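Local coordinates for uncharacterized protein Rv2277c (Mycobacterium tuberculosis, PDB 5VUG) that is uncharacterised but, having a TIM-barrel domain of the glycerophosphodiester phosphodiesterase family, probably hydrolyses phosphoric diesters, at residues Val14-Gly19 with Leu269-Leu274; Trp43-Val48 with Leu56-Asp61; Thr108-Ile113 with Thr143-Ala148; Leu134-Ala139 with Ser165-Leu170; Arg182-Ala187 with Val225-Trp230. One frame throughout, in Å; residues are numbered along the deposited sequence.

Contact 1: Val14-Gly19 with Leu269-Leu274; sequences VAHRAG and LVDSPL
V14 and L269 face each other as a parallel bridge, with the CG1 methyl of V14 3.7 Å from CD1 of L269. The V14 carbonyl takes the first cross-strand hydrogen bond, V270 N to V14 O at 2.9 Å. A15, bridged to V270, turns to the other face of the sheet, where its CB lies 3.7 Å from P273 CG. The ladder closes with H16 N donating to V270 O at 2.8 Å. With CG set anti to the backbone N (chi1 -175°), the H16 imidazole runs alongside D271, and ND1 donates to D271 OD1 at 2.8 Å on the syn side of the carboxylate. The two planes are only 16° apart, consistent with the bond holding the ring's rotation. NE2 bonds a glycerol, probably from the crystallisation liquor, while R17 CG covers one face of the imidazole. H16-R17, with E25 and N26 nearby, is consistent with the HR and EN signature of the family. A type II turn from A15 to A18 then folds the chain back, and G19, having no side chain, lets its CA come within 3.6 Å of P273 CD. The pairing joins the first and last strands of the TIM barrel: strand 12-16 lies between 267-270 and 41-48, helix 28-36 covers A15 and A18, and M247 of strand 245-249 packs against V14 and L269.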
# COMPACT_ATOMS: atom_id res chain seq x y z
N VAL A 14 14.69 12.89 -20.36
CA VAL A 14 15.78 13.09 -19.40
C VAL A 14 16.66 11.84 -19.38
O VAL A 14 16.16 10.74 -19.15
CB VAL A 14 15.25 13.43 -17.99
CG1 VAL A 14 16.40 13.62 -17.01
CG2 VAL A 14 14.37 14.68 -18.03
N ALA A 15 17.96 12.01 -19.63
CA ALA A 15 18.88 10.88 -19.72
C ALA A 15 19.25 10.38 -18.33
O ALA A 15 19.95 11.07 -17.58
CB ALA A 15 20.14 11.26 -20.50
N HIS A 16 18.81 9.16 -17.99
CA HIS A 16 19.03 8.60 -16.66
C HIS A 16 20.49 8.18 -16.49
O HIS A 16 20.96 7.27 -17.18
CB HIS A 16 18.12 7.40 -16.47
CG HIS A 16 18.17 6.81 -15.10
ND1 HIS A 16 18.15 5.46 -14.87
CD2 HIS A 16 18.23 7.40 -13.88
CE1 HIS A 16 18.21 5.23 -13.57
NE2 HIS A 16 18.25 6.39 -12.94
N ARG A 17 21.18 8.80 -15.53
CA ARG A 17 22.63 8.58 -15.34
C ARG A 17 23.39 8.85 -16.64
O ARG A 17 24.35 8.15 -16.98
CB ARG A 17 22.95 7.19 -14.79
CG ARG A 17 22.04 6.69 -13.69
CD ARG A 17 22.44 5.27 -13.34
NE ARG A 17 21.45 4.61 -12.50
CZ ARG A 17 21.26 3.30 -12.47
NH1 ARG A 17 20.33 2.78 -11.69
NH2 ARG A 17 22.01 2.50 -13.23
N ALA A 18 22.93 9.86 -17.38
CA ALA A 18 23.47 10.24 -18.68
C ALA A 18 23.21 9.20 -19.76
O ALA A 18 23.83 9.25 -20.83
CB ALA A 18 24.96 10.63 -18.62
N GLY A 19 22.27 8.28 -19.53
CA GLY A 19 21.88 7.31 -20.53
C GLY A 19 22.58 5.97 -20.40
O GLY A 19 23.27 5.53 -21.33
N LEU A 269 12.18 9.73 -17.50
CA LEU A 269 13.57 9.41 -17.18
C LEU A 269 13.92 8.10 -17.89
O LEU A 269 13.37 7.05 -17.55
CB LEU A 269 13.72 9.28 -15.67
CG LEU A 269 15.12 9.16 -15.06
CD1 LEU A 269 16.03 10.29 -15.54
CD2 LEU A 269 15.02 9.19 -13.53
N VAL A 270 14.83 8.17 -18.87
CA VAL A 270 15.08 7.07 -19.81
C VAL A 270 16.53 6.59 -19.74
O VAL A 270 17.47 7.39 -19.69
CB VAL A 270 14.67 7.45 -21.25
CG1 VAL A 270 13.22 7.92 -21.30
CG2 VAL A 270 15.62 8.50 -21.85
N ASP A 271 16.70 5.26 -19.79
CA ASP A 271 18.05 4.69 -19.83
C ASP A 271 18.68 4.78 -21.21
O ASP A 271 19.91 4.72 -21.32
CB ASP A 271 18.03 3.21 -19.41
CG ASP A 271 17.79 3.02 -17.92
OD1 ASP A 271 17.52 4.01 -17.22
OD2 ASP A 271 17.89 1.87 -17.45
N SER A 272 17.88 4.90 -22.27
CA SER A 272 18.42 4.94 -23.63
C SER A 272 17.90 6.16 -24.37
O SER A 272 16.85 6.11 -25.03
CB SER A 272 18.07 3.67 -24.40
OG SER A 272 18.56 3.75 -25.73
N PRO A 273 18.64 7.27 -24.32
CA PRO A 273 18.32 8.41 -25.20
C PRO A 273 18.20 8.03 -26.66
O PRO A 273 17.39 8.61 -27.38
CB PRO A 273 19.49 9.36 -24.93
CG PRO A 273 19.82 9.11 -23.48
CD PRO A 273 19.67 7.61 -23.32
N LEU A 274 18.99 7.05 -27.13
CA LEU A 274 18.89 6.64 -28.53
C LEU A 274 17.54 6.01 -28.83
O LEU A 274 16.92 6.32 -29.86
CB LEU A 274 20.05 5.71 -28.89
CG LEU A 274 21.40 6.42 -29.06
CD1 LEU A 274 22.56 5.43 -29.09
CD2 LEU A 274 21.38 7.29 -30.32

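Contact 2: Trp43-Val48 with Leu56-Asp61; sequences WLTVQV and LYRPSD
L56 overlaps L44, its CD1 methyl 3.9 Å from L44 CD2, and its other methyl, CD2, packs on V46 CG2. This is the open end of a beta hairpin in which barrel strand 41-48 turns back into the short strand 54-56. V46 and L56 form its antiparallel non-hydrogen-bonded pair. Y57 N donates to T45 O at 2.9 Å, just where the second chain leaves the strand. Beyond that point the two paths diverge, and side chains take over from the ladder. T45 CB and OG1 lie against R58 CB, with OG1 3.6 Å from it, while the guanidinium of R58 leads off to a salt bridge with E25. Q47 crosses the gap: its CG stands beside the backbone N (chi1 -61°) and the extended chain carries NE2 to two carbonyls, P59 O at 2.8 Å and Y57 O at 2.9 Å. NE2 stands above each carbonyl plane, by as much as 66° at Y57. Two bonds from one nitrogen, both near the amide plane, fix the rotation of the amide, which meets the loop by its nitrogen edge. NE2 also meets the edge of the Y57 ring, one face of which carries P59 CD. At the far end of that ring, Y57 OH donates to D61 O. A single water donates both to Q47 OE1 and to S60 O, each 2.7 Å from its oxygen.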
# COMPACT_ATOMS: atom_id res chain seq x y z
N TRP A 43 20.23 13.65 -16.03
CA TRP A 43 20.14 13.15 -14.66
C TRP A 43 21.47 12.49 -14.31
O TRP A 43 21.89 11.53 -14.96
CB TRP A 43 19.00 12.12 -14.57
CG TRP A 43 18.81 11.49 -13.20
CD1 TRP A 43 19.65 10.59 -12.58
CD2 TRP A 43 17.72 11.71 -12.31
NE1 TRP A 43 19.13 10.25 -11.35
CE2 TRP A 43 17.95 10.93 -11.15
CE3 TRP A 43 16.56 12.50 -12.37
CZ2 TRP A 43 17.07 10.91 -10.07
CZ3 TRP A 43 15.69 12.49 -11.29
CH2 TRP A 43 15.95 11.70 -10.15
N LEU A 44 22.13 12.98 -13.26
CA LEU A 44 23.48 12.56 -12.92
C LEU A 44 23.53 12.20 -11.44
O LEU A 44 22.91 12.87 -10.62
CB LEU A 44 24.47 13.70 -13.20
CG LEU A 44 24.48 14.27 -14.62
CD1 LEU A 44 25.34 15.52 -14.70
CD2 LEU A 44 24.95 13.20 -15.64
N THR A 45 24.30 11.16 -11.09
CA THR A 45 24.40 10.73 -9.70
C THR A 45 25.71 11.26 -9.13
O THR A 45 26.77 11.06 -9.73
CB THR A 45 24.40 9.20 -9.57
OG1 THR A 45 23.54 8.62 -10.55
CG2 THR A 45 23.91 8.83 -8.17
N VAL A 46 25.64 11.92 -7.97
CA VAL A 46 26.77 12.69 -7.44
C VAL A 46 27.20 12.14 -6.08
O VAL A 46 26.36 11.89 -5.20
CB VAL A 46 26.43 14.19 -7.35
CG1 VAL A 46 27.69 14.99 -7.05
CG2 VAL A 46 25.76 14.67 -8.64
N GLN A 47 28.51 11.94 -5.92
CA GLN A 47 29.15 11.61 -4.65
C GLN A 47 30.35 12.54 -4.49
O GLN A 47 30.63 13.36 -5.36
CB GLN A 47 29.51 10.11 -4.56
CG GLN A 47 28.27 9.20 -4.65
CD GLN A 47 28.59 7.75 -4.33
OE1 GLN A 47 29.11 7.45 -3.25
NE2 GLN A 47 28.28 6.85 -5.25
N VAL A 48 31.04 12.48 -3.35
CA VAL A 48 32.13 13.40 -3.08
C VAL A 48 33.41 12.65 -2.74
O VAL A 48 33.39 11.65 -2.00
CB VAL A 48 31.75 14.46 -2.02
CG1 VAL A 48 31.47 13.83 -0.64
CG2 VAL A 48 32.83 15.53 -1.91
N LEU A 56 30.88 12.19 -10.35
CA LEU A 56 29.71 11.43 -10.78
C LEU A 56 29.97 9.94 -10.56
O LEU A 56 30.91 9.39 -11.14
CB LEU A 56 29.36 11.68 -12.25
CG LEU A 56 29.09 13.12 -12.68
CD1 LEU A 56 28.46 13.12 -14.06
CD2 LEU A 56 28.19 13.85 -11.66
N TYR A 57 29.14 9.31 -9.73
CA TYR A 57 29.25 7.88 -9.47
C TYR A 57 28.00 7.44 -8.72
O TYR A 57 27.59 8.11 -7.76
CB TYR A 57 30.52 7.51 -8.69
CG TYR A 57 30.77 6.02 -8.73
CD1 TYR A 57 31.17 5.41 -9.92
CD2 TYR A 57 30.55 5.23 -7.62
CE1 TYR A 57 31.37 4.04 -9.98
CE2 TYR A 57 30.75 3.85 -7.68
CZ TYR A 57 31.15 3.27 -8.87
OH TYR A 57 31.34 1.91 -8.99
N ARG A 58 27.36 6.37 -9.17
CA ARG A 58 26.10 5.91 -8.58
C ARG A 58 26.25 4.81 -7.53
O ARG A 58 25.66 4.92 -6.44
CB ARG A 58 25.09 5.53 -9.68
CG ARG A 58 23.79 4.93 -9.20
CD ARG A 58 23.76 3.42 -9.27
NE ARG A 58 24.16 2.85 -10.57
CZ ARG A 58 24.30 1.54 -10.76
NH1 ARG A 58 24.05 0.71 -9.76
NH2 ARG A 58 24.68 1.06 -11.93
N PRO A 59 26.99 3.73 -7.78
CA PRO A 59 27.03 2.63 -6.81
C PRO A 59 27.71 3.03 -5.50
O PRO A 59 28.44 4.02 -5.41
CB PRO A 59 27.83 1.55 -7.53
CG PRO A 59 27.63 1.84 -8.98
CD PRO A 59 27.63 3.34 -9.05
N SER A 60 27.47 2.22 -4.47
CA SER A 60 28.12 2.50 -3.19
C SER A 60 29.61 2.16 -3.22
O SER A 60 30.40 2.78 -2.50
CB SER A 60 27.40 1.78 -2.06
OG SER A 60 27.36 0.39 -2.29
N ASP A 61 30.02 1.20 -4.05
CA ASP A 61 31.43 0.81 -4.14
C ASP A 61 31.95 1.00 -5.56
O ASP A 61 31.26 0.72 -6.55
CB ASP A 61 31.68 -0.63 -3.68
CG ASP A 61 33.13 -0.87 -3.31
OD1 ASP A 61 33.95 -1.21 -4.21
OD2 ASP A 61 33.47 -0.70 -2.12
O HOH W 1 30.71 5.50 -2.39

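Contact 3: Thr108-Ile113 with Thr143-Ala148; sequences TLEQAI and TRTGAA
I113 and A147 make the close, buried half of this contact, with I113 CG2 lying 3.8 Å from A147 CB. I113 CD1 continues the apolar patch to T145, 4.0 Å from its OG1, a hydroxyl that is itself bonded to V141 O one helical turn back. T145 CG2 lies over one face of the E110 carboxylate, 3.9 Å from OE1, and marks the change from greasy to charged surface. Helices 109-114 and 134-145 are neighbours in the outer layer of the TIM barrel, and I113 also reaches V141 and L142 on the second helix and L122 on strand 121-125. Toward solvent, long side chains make the link. E110 extends outward with CG anti to the backbone N (chi1 -174°), and R144, bent at its third torsion, meets it end-on: NH1 to OE1 and NH2 to OE2, each 2.8 Å. Both oxygens are taken on their syn sides, though the carboxylate is tilted 31° from the guanidinium plane, and the two chains cross at about a right angle. At the start of helix 109-114, T108 and Q111 form a capping box.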
# COMPACT_ATOMS: atom_id res chain seq x y z
N THR A 108 34.47 14.84 -12.72
CA THR A 108 33.95 15.68 -11.65
C THR A 108 32.59 16.22 -12.07
O THR A 108 32.25 16.28 -13.26
CB THR A 108 34.88 16.86 -11.37
OG1 THR A 108 34.98 17.70 -12.54
CG2 THR A 108 36.27 16.39 -10.94
N LEU A 109 31.80 16.62 -11.06
CA LEU A 109 30.55 17.31 -11.36
C LEU A 109 30.81 18.56 -12.19
O LEU A 109 30.06 18.86 -13.13
CB LEU A 109 29.82 17.67 -10.06
CG LEU A 109 28.56 18.54 -10.22
CD1 LEU A 109 27.48 17.82 -11.02
CD2 LEU A 109 28.05 18.93 -8.84
N GLU A 110 31.90 19.27 -11.88
CA GLU A 110 32.24 20.48 -12.62
C GLU A 110 32.50 20.18 -14.10
O GLU A 110 32.02 20.91 -14.98
CB GLU A 110 33.44 21.16 -11.95
CG GLU A 110 33.82 22.51 -12.52
CD GLU A 110 34.47 23.44 -11.49
OE1 GLU A 110 34.81 24.57 -11.88
OE2 GLU A 110 34.61 23.06 -10.31
N GLN A 111 33.23 19.10 -14.38
CA GLN A 111 33.44 18.69 -15.77
C GLN A 111 32.12 18.34 -16.44
O GLN A 111 31.90 18.67 -17.61
CB GLN A 111 34.37 17.47 -15.84
CG GLN A 111 35.85 17.77 -15.68
CD GLN A 111 36.69 16.51 -15.54
OE1 GLN A 111 36.32 15.58 -14.83
NE2 GLN A 111 37.84 16.49 -16.21
N ALA A 112 31.26 17.61 -15.73
CA ALA A 112 29.96 17.23 -16.27
C ALA A 112 29.12 18.45 -16.62
O ALA A 112 28.49 18.50 -17.69
CB ALA A 112 29.22 16.36 -15.25
N ILE A 113 29.08 19.44 -15.73
CA ILE A 113 28.36 20.68 -16.00
C ILE A 113 28.87 21.33 -17.27
O ILE A 113 28.09 21.75 -18.14
CB ILE A 113 28.46 21.63 -14.79
CG1 ILE A 113 27.69 21.05 -13.61
CG2 ILE A 113 27.95 23.03 -15.14
CD1 ILE A 113 27.99 21.70 -12.30
N THR A 143 27.34 27.07 -7.15
CA THR A 143 27.48 28.51 -6.98
C THR A 143 28.59 29.06 -7.86
O THR A 143 28.40 30.05 -8.58
CB THR A 143 27.79 28.85 -5.51
OG1 THR A 143 26.66 28.54 -4.69
CG2 THR A 143 28.13 30.32 -5.36
N ARG A 144 29.77 28.44 -7.80
CA ARG A 144 30.93 28.96 -8.50
C ARG A 144 30.79 28.83 -10.01
O ARG A 144 31.25 29.71 -10.76
CB ARG A 144 32.19 28.27 -8.00
CG ARG A 144 33.47 28.89 -8.53
CD ARG A 144 34.68 28.34 -7.81
NE ARG A 144 34.51 26.93 -7.49
CZ ARG A 144 34.62 25.95 -8.38
NH1 ARG A 144 34.91 26.24 -9.64
NH2 ARG A 144 34.44 24.69 -8.01
N THR A 145 30.15 27.76 -10.49
CA THR A 145 29.94 27.60 -11.93
C THR A 145 28.76 28.39 -12.45
O THR A 145 28.63 28.55 -13.67
CB THR A 145 29.74 26.12 -12.30
OG1 THR A 145 28.55 25.62 -11.67
CG2 THR A 145 30.93 25.29 -11.89
N GLY A 146 27.87 28.86 -11.57
CA GLY A 146 26.66 29.53 -12.02
C GLY A 146 25.59 28.59 -12.53
O GLY A 146 24.64 29.04 -13.17
N ALA A 147 25.71 27.30 -12.25
CA ALA A 147 24.75 26.32 -12.73
C ALA A 147 23.61 26.07 -11.75
O ALA A 147 22.74 25.24 -12.04
CB ALA A 147 25.45 25.00 -13.08
N ALA A 148 23.59 26.75 -10.60
CA ALA A 148 22.52 26.50 -9.65
C ALA A 148 21.15 26.78 -10.25
O ALA A 148 20.17 26.11 -9.91
CB ALA A 148 22.73 27.31 -8.36

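Contact 4: Leu134-Ala139 with Ser165-Leu170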
# COMPACT_ATOMS: atom_id res chain seq x y z
N LEU A 134 28.81 16.21 1.32
CA LEU A 134 28.36 16.17 -0.07
C LEU A 134 27.49 17.38 -0.44
O LEU A 134 27.71 18.02 -1.46
CB LEU A 134 27.61 14.86 -0.36
CG LEU A 134 26.97 14.74 -1.74
CD1 LEU A 134 28.05 14.78 -2.82
CD2 LEU A 134 26.13 13.46 -1.87
N VAL A 135 26.50 17.70 0.40
CA VAL A 135 25.54 18.75 0.04
C VAL A 135 26.24 20.10 -0.08
O VAL A 135 26.04 20.84 -1.05
CB VAL A 135 24.36 18.77 1.03
CG1 VAL A 135 23.54 20.04 0.88
CG2 VAL A 135 23.45 17.54 0.80
N SER A 136 27.09 20.44 0.90
CA SER A 136 27.84 21.69 0.83
C SER A 136 28.78 21.72 -0.37
O SER A 136 28.91 22.74 -1.05
CB SER A 136 28.62 21.91 2.13
OG SER A 136 29.36 23.12 2.07
N ALA A 137 29.49 20.61 -0.61
CA ALA A 137 30.41 20.57 -1.74
C ALA A 137 29.68 20.77 -3.06
O ALA A 137 30.17 21.48 -3.95
CB ALA A 137 31.19 19.25 -1.72
N VAL A 138 28.49 20.17 -3.19
CA VAL A 138 27.71 20.35 -4.41
C VAL A 138 27.24 21.80 -4.53
O VAL A 138 27.33 22.40 -5.61
CB VAL A 138 26.54 19.35 -4.47
CG1 VAL A 138 25.56 19.74 -5.60
CG2 VAL A 138 27.07 17.93 -4.70
N ALA A 139 26.73 22.37 -3.43
CA ALA A 139 26.30 23.76 -3.45
C ALA A 139 27.43 24.69 -3.90
O ALA A 139 27.21 25.61 -4.69
CB ALA A 139 25.78 24.17 -2.07
N SER A 165 17.90 22.00 1.06
CA SER A 165 17.07 23.19 1.19
C SER A 165 17.65 24.22 2.15
O SER A 165 17.25 25.39 2.09
CB SER A 165 15.65 22.81 1.60
OG SER A 165 14.99 22.16 0.53
N ARG A 166 18.60 23.84 3.01
CA ARG A 166 19.28 24.81 3.85
C ARG A 166 20.43 25.53 3.15
O ARG A 166 21.00 26.46 3.73
CB ARG A 166 19.77 24.17 5.16
CG ARG A 166 18.66 23.61 6.04
CD ARG A 166 19.17 23.21 7.42
NE ARG A 166 19.97 21.98 7.39
CZ ARG A 166 19.46 20.75 7.47
NH1 ARG A 166 18.14 20.58 7.56
NH2 ARG A 166 20.26 19.70 7.44
N GLN A 167 20.79 25.12 1.93
CA GLN A 167 21.85 25.78 1.18
C GLN A 167 21.27 26.89 0.32
O GLN A 167 20.38 26.65 -0.50
CB GLN A 167 22.59 24.79 0.28
CG GLN A 167 23.33 23.68 1.00
CD GLN A 167 24.61 24.15 1.68
OE1 GLN A 167 25.27 25.09 1.24
NE2 GLN A 167 24.96 23.48 2.77
N GLU A 168 21.82 28.09 0.48
CA GLU A 168 21.36 29.26 -0.26
C GLU A 168 21.48 29.04 -1.76
O GLU A 168 22.53 28.62 -2.26
CB GLU A 168 22.18 30.48 0.15
CG GLU A 168 22.00 31.70 -0.74
CD GLU A 168 20.62 32.31 -0.62
OE1 GLU A 168 19.93 32.06 0.40
OE2 GLU A 168 20.22 33.06 -1.54
N GLY A 169 20.39 29.30 -2.48
CA GLY A 169 20.40 29.28 -3.93
C GLY A 169 20.12 27.94 -4.58
O GLY A 169 19.99 27.89 -5.81
N LEU A 170 20.04 26.85 -3.81
CA LEU A 170 19.83 25.54 -4.41
C LEU A 170 18.36 25.31 -4.70
O LEU A 170 17.50 25.59 -3.85
CB LEU A 170 20.33 24.43 -3.48
CG LEU A 170 21.83 24.13 -3.41
CD1 LEU A 170 22.06 22.79 -2.75
CD2 LEU A 170 22.43 24.17 -4.79
O HOH W 2 28.05 25.23 2.15
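The amide of Q167 is the flat group here, and it turns one face to helix 134-145. S136 CA stands over that face, 4.1 Å from Q167 CD, and A139 CB approaches obliquely from the same side, 3.5 Å from OE1. The nitrogen end of the amide comes against the start of the S136 side chain, NE2 lying 4.0 Å from CB. The aliphatic part is used too: Q167 CG, set beside the backbone N by chi1 -63°, meets V135 CG1 at 3.6 Å, and the bend at chi2 (-74°) then turns the amide across the helix. In this barrel fold the partners are an outer helix and the loop that leads from helix 158-165 into strand 171-172. Q167 opens a type II turn that ends at L170, with G169 at positive phi. This turn brings L170 back to the helix, where CD1 packs 4.0 Å from A139 CB. A139 is covered from both ends of the turn, by Q167 and by L170. No direct hydrogen bond spans the gap. Instead a water donates to Q167 OE1 at 2.9 Å and also bonds S136 OG, whose hydroxyl has a further partner in Q140 NE2 along the helix.

Contact 5: Arg182-Ala187 with Val225-Trp230; sequences RLFNMA and VNAELW
L229 enters the groove beside helix 176-189 with its CB 4.0 Å from L183 CB. Its CG is placed beside the backbone N (chi1 -65°), and from there the two methyls divide the helix surface between them. CD1 sits over the face of the F184 ring, 4.0 Å from the centroid and 29° off the normal, a CH-pi contact; the nearest ring atom, CE2, is 3.5 Å from CD1. CD2 also covers that ring face and reaches on to A187, 3.8 Å from its CB. L183 answers from the helix: its CD2 lies over the six-membered ring of W230, 3.9 Å from the centroid and only 14° off the normal. A227 completes the apolar lining, with CB 3.9 Å from F184 CZ. A water lies within hydrogen-bonding distance of the carbonyls of L183 and L229, with other acceptors also near it. W230 is anchored by its NE1 bond to F204 O, and F238 of helix 232-239 meets its ring edge-to-face. The contact thus joins helix 176-189 to the end of strand 220-227, paired antiparallel with 208-215, and the loop that follows it, beside barrel strand 201-205, while the second subunit packs its V212 on F184 and its N189 ND2 bonds N226 O.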
# COMPACT_ATOMS: atom_id res chain seq x y z
N ARG A 182 1.51 11.65 -1.29
CA ARG A 182 0.46 12.24 -2.11
C ARG A 182 -0.03 11.25 -3.17
O ARG A 182 -1.24 11.13 -3.40
CB ARG A 182 0.94 13.54 -2.75
CG ARG A 182 -0.21 14.42 -3.22
CD ARG A 182 0.22 15.72 -3.89
NE ARG A 182 0.97 16.62 -3.02
CZ ARG A 182 2.29 16.77 -3.05
NH1 ARG A 182 3.02 16.07 -3.91
NH2 ARG A 182 2.88 17.62 -2.23
N LEU A 183 0.90 10.52 -3.79
CA LEU A 183 0.51 9.55 -4.82
C LEU A 183 -0.32 8.43 -4.23
O LEU A 183 -1.31 7.99 -4.84
CB LEU A 183 1.75 8.96 -5.48
CG LEU A 183 2.47 9.88 -6.47
CD1 LEU A 183 3.80 9.24 -6.83
CD2 LEU A 183 1.60 10.14 -7.71
N PHE A 184 0.07 7.92 -3.05
CA PHE A 184 -0.69 6.83 -2.46
C PHE A 184 -2.03 7.31 -1.89
O PHE A 184 -3.02 6.57 -1.95
CB PHE A 184 0.15 6.05 -1.45
CG PHE A 184 0.99 4.98 -2.09
CD1 PHE A 184 0.41 3.77 -2.48
CD2 PHE A 184 2.34 5.18 -2.35
CE1 PHE A 184 1.16 2.78 -3.10
CE2 PHE A 184 3.10 4.18 -2.96
CZ PHE A 184 2.50 2.98 -3.33
N ASN A 185 -2.09 8.53 -1.35
CA ASN A 185 -3.40 9.05 -0.97
C ASN A 185 -4.32 9.15 -2.18
O ASN A 185 -5.49 8.75 -2.12
CB ASN A 185 -3.26 10.42 -0.28
CG ASN A 185 -3.01 10.30 1.22
OD1 ASN A 185 -3.44 9.34 1.86
ND2 ASN A 185 -2.32 11.29 1.79
N MSE A 186 -3.82 9.67 -3.29
CA MSE A 186 -4.66 9.73 -4.48
C MSE A 186 -5.13 8.34 -4.93
O MSE A 186 -6.32 8.14 -5.22
CB MSE A 186 -3.99 10.51 -5.62
CG MSE A 186 -3.99 12.00 -5.40
SE MSE A 186 -5.80 12.73 -5.51
CE MSE A 186 -6.19 12.22 -7.35
N ALA A 187 -4.21 7.38 -4.97
CA ALA A 187 -4.54 6.05 -5.48
C ALA A 187 -5.50 5.32 -4.55
O ALA A 187 -6.36 4.56 -5.02
CB ALA A 187 -3.26 5.23 -5.67
N VAL A 225 2.40 -5.81 -3.94
CA VAL A 225 1.58 -5.23 -5.00
C VAL A 225 2.46 -4.33 -5.85
O VAL A 225 3.29 -3.58 -5.33
CB VAL A 225 0.41 -4.39 -4.44
CG1 VAL A 225 -0.56 -3.98 -5.56
CG2 VAL A 225 -0.34 -5.15 -3.34
N ASN A 226 2.25 -4.37 -7.16
CA ASN A 226 2.89 -3.41 -8.05
C ASN A 226 1.97 -2.21 -8.24
O ASN A 226 0.81 -2.36 -8.64
CB ASN A 226 3.26 -4.04 -9.39
CG ASN A 226 4.17 -3.14 -10.20
OD1 ASN A 226 3.70 -2.25 -10.88
ND2 ASN A 226 5.48 -3.34 -10.08
N ALA A 227 2.48 -1.02 -7.92
CA ALA A 227 1.69 0.20 -7.94
C ALA A 227 1.98 1.01 -9.20
O ALA A 227 3.15 1.26 -9.52
CB ALA A 227 2.00 1.05 -6.71
N GLU A 228 0.93 1.41 -9.90
CA GLU A 228 1.01 2.32 -11.05
C GLU A 228 0.32 3.62 -10.64
O GLU A 228 -0.90 3.75 -10.74
CB GLU A 228 0.36 1.66 -12.26
CG GLU A 228 1.02 0.34 -12.63
CD GLU A 228 0.36 -0.36 -13.81
OE1 GLU A 228 -0.38 0.30 -14.57
OE2 GLU A 228 0.58 -1.58 -13.97
N LEU A 229 1.12 4.59 -10.17
CA LEU A 229 0.59 5.71 -9.40
C LEU A 229 0.31 6.96 -10.23
O LEU A 229 -0.40 7.85 -9.74
CB LEU A 229 1.55 6.07 -8.27
CG LEU A 229 1.68 4.95 -7.23
CD1 LEU A 229 2.86 5.25 -6.32
CD2 LEU A 229 0.39 4.79 -6.42
N TRP A 230 0.86 7.06 -11.44
CA TRP A 230 0.65 8.23 -12.28
C TRP A 230 -0.51 7.96 -13.23
O TRP A 230 -0.45 7.03 -14.04
CB TRP A 230 1.90 8.55 -13.10
CG TRP A 230 3.08 9.08 -12.31
CD1 TRP A 230 4.31 8.48 -12.19
CD2 TRP A 230 3.15 10.31 -11.57
NE1 TRP A 230 5.14 9.27 -11.41
CE2 TRP A 230 4.45 10.39 -11.02
CE3 TRP A 230 2.25 11.35 -11.31
CZ2 TRP A 230 4.87 11.46 -10.23
CZ3 TRP A 230 2.66 12.42 -10.52
CH2 TRP A 230 3.96 12.47 -9.99
O HOH W 3 -2.06 8.07 -7.58

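In the fold
Contacts 1 and 2 lie nearest the centre of the chain and share one sheet, where strands 12-16 and 41-48 are neighbours and H16 packs on W43. Contact 1 rests on a parallel backbone ladder and contact 2 on one backbone bond, each with partly exposed polar side chains adding further bonds. Contacts 3 and 4 sit on the outer layer, about 17 Å from the chain centre, and both use helix 134-145; an ion pair serves one and a water bridge the other, each beside small apolar patches. A112 of helix 109-114 touches L56, and L134 and V138 touch strand 41-48, so the layers interlock. Contact 5 lies across the chain from contacts 2 and 3, buried and almost wholly apolar, at the subunit interface.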